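Local coordinates for molybdopterin biosynthesis moeA protein (Pyrococcus horikoshii, PDB 1WU2), which probably takes part in molybdenum cofactor biosynthesis, helping to insert molybdenum into molybdopterin, at residues 35-40 / 158-163. Numbering follows the deposited sequence.
Sequences AVGRVL and GTILRP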
loop_
_atom_site.group_PDB
_atom_site.type_symbol
_atom_site.label_atom_id
_atom_site.label_comp_id
_atom_site.label_asym_id
_atom_site.label_seq_id
_atom_site.Cartn_x
_atom_site.Cartn_y
_atom_site.Cartn_z
ATOM N N ALA A 35 13.456 2.619 7.498
ATOM C CA ALA A 35 12.619 3.825 7.515
ATOM C C ALA A 35 11.337 3.721 6.682
ATOM O O ALA A 35 10.408 4.488 6.904
ATOM C CB ALA A 35 13.431 5.037 7.061
ATOM N N VAL A 36 11.288 2.793 5.729
ATOM C CA VAL A 36 10.129 2.671 4.837
ATOM C C VAL A 36 8.877 2.235 5.614
ATOM O O VAL A 36 8.919 1.274 6.380
ATOM C CB VAL A 36 10.396 1.671 3.686
ATOM C CG1 VAL A 36 9.128 1.429 2.864
ATOM C CG2 VAL A 36 11.522 2.174 2.782
ATOM N N GLY A 37 7.774 2.955 5.410
ATOM C CA GLY A 37 6.514 2.673 6.085
ATOM C C GLY A 37 6.316 3.473 7.362
ATOM O O GLY A 37 5.229 3.473 7.940
ATOM N N ARG A 38 7.366 4.161 7.803
ATOM C CA ARG A 38 7.315 4.968 9.017
ATOM C C ARG A 38 6.790 6.370 8.739
ATOM O O ARG A 38 6.806 6.840 7.604
ATOM C CB ARG A 38 8.698 5.044 9.657
ATOM C CG ARG A 38 9.129 3.739 10.289
ATOM C CD ARG A 38 8.476 3.482 11.639
ATOM N NE ARG A 38 9.362 2.728 12.520
ATOM C CZ ARG A 38 9.488 2.916 13.828
ATOM N NH1 ARG A 38 8.785 3.846 14.463
ATOM N NH2 ARG A 38 10.333 2.153 14.509
ATOM N N VAL A 39 6.338 7.034 9.796
ATOM C CA VAL A 39 5.703 8.341 9.691
ATOM C C VAL A 39 6.607 9.419 10.267
ATOM O O VAL A 39 6.962 9.366 11.438
ATOM C CB VAL A 39 4.362 8.364 10.444
ATOM C CG1 VAL A 39 3.631 9.693 10.213
ATOM C CG2 VAL A 39 3.502 7.183 10.020
ATOM N N LEU A 40 6.959 10.400 9.441
ATOM C CA LEU A 40 7.817 11.506 9.858
ATOM C C LEU A 40 7.217 12.302 11.013
ATOM O O LEU A 40 6.058 12.714 10.956
ATOM C CB LEU A 40 8.078 12.454 8.685
ATOM C CG LEU A 40 9.180 12.063 7.702
ATOM C CD1 LEU A 40 9.284 13.131 6.625
ATOM C CD2 LEU A 40 10.516 11.890 8.416
ATOM N N GLY A 158 4.148 13.908 8.731
ATOM C CA GLY A 158 3.059 12.980 8.474
ATOM C C GLY A 158 3.276 12.120 7.242
ATOM O O GLY A 158 2.521 11.182 6.995
ATOM N N THR A 159 4.316 12.430 6.475
ATOM C CA THR A 159 4.651 11.664 5.284
ATOM C C THR A 159 4.960 10.220 5.663
ATOM O O THR A 159 5.652 9.967 6.645
ATOM C CB THR A 159 5.861 12.298 4.570
ATOM O OG1 THR A 159 5.519 13.613 4.119
ATOM C CG2 THR A 159 6.215 11.546 3.288
ATOM N N ILE A 160 4.424 9.287 4.880
ATOM C CA ILE A 160 4.691 7.865 5.049
ATOM C C ILE A 160 5.793 7.546 4.058
ATOM O O ILE A 160 5.571 7.576 2.851
ATOM C CB ILE A 160 3.426 7.015 4.771
ATOM C CG1 ILE A 160 2.266 7.457 5.669
ATOM C CG2 ILE A 160 3.707 5.527 5.009
ATOM C CD1 ILE A 160 0.910 7.017 5.159
ATOM N N LEU A 161 6.979 7.250 4.579
ATOM C CA LEU A 161 8.192 7.202 3.776
ATOM C C LEU A 161 8.202 6.035 2.787
ATOM O O LEU A 161 7.868 4.909 3.133
ATOM C CB LEU A 161 9.424 7.141 4.689
ATOM C CG LEU A 161 9.609 8.345 5.622
ATOM C CD1 LEU A 161 10.590 8.023 6.745
ATOM C CD2 LEU A 161 10.070 9.568 4.851
ATOM N N ARG A 162 8.560 6.336 1.542
ATOM C CA ARG A 162 8.754 5.323 0.513
ATOM C C ARG A 162 10.232 5.337 0.125
ATOM O O ARG A 162 10.982 6.173 0.614
ATOM C CB ARG A 162 7.868 5.600 -0.706
ATOM C CG ARG A 162 6.488 6.162 -0.393
ATOM C CD ARG A 162 6.369 7.647 -0.678
ATOM N NE ARG A 162 5.500 7.952 -1.805
ATOM C CZ ARG A 162 5.468 9.126 -2.430
ATOM N NH1 ARG A 162 6.257 10.126 -2.053
ATOM N NH2 ARG A 162 4.637 9.306 -3.442
ATOM N N PRO A 163 10.666 4.403 -0.716
ATOM C CA PRO A 163 12.065 4.355 -1.162
ATOM C C PRO A 163 12.642 5.672 -1.704
ATOM O O PRO A 163 13.790 5.980 -1.384
ATOM C CB PRO A 163 12.029 3.296 -2.258
ATOM C CG PRO A 163 10.942 2.371 -1.814
ATOM C CD PRO A 163 9.887 3.278 -1.266
#
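R38 and L161 are joined through their backbones, L161 N donating to R38 O over 3.1 Å. With L40 N to T159 O, also 3.1 Å, this bond frames V39 and I160 as the non-hydrogen-bonded pair of a single antiparallel beta bridge between two loops of the MoeA N-terminal region. Two further backbone bonds flank the bridge: G37 N to L161 O at 3.0 Å and G158 N to L40 O at 3.2 Å. The same two carbonyl oxygens that frame the bridge also receive CA-H...O contacts, R38 O from I160 CA and T159 O from V39 CA. A type II turn from A35 to R38, closed by R38 N to A35 O, precedes the bridge on one side; glycine suits its third position because the positive phi of G37 would press a CB against the preceding carbonyl oxygen, and G158 meets the same demand. The apolar face is built on L161. Its CG, anti to the carbonyl carbon (chi1 -61°), sends CD1 to within 3.5 Å of A35 O, while CD2 meets L40 CG at 3.9 Å, the two leucines crossing at about a right angle. V177 of strand 176-180 packs on A35, L40 and L161; the branched chains of the two leucines fit this buried side, and the small A35 keeps its CB 4.1 Å from L161 CD1. Cut back to an alanine here, the L161 side chain would lose both methyl branches, which is likely to open a gap beside A35 and L40 and leave V177 with less to pack on. Along the other face, I160 and V39 both touch F224, and V39 CG1 rests 3.7 Å from G158 O.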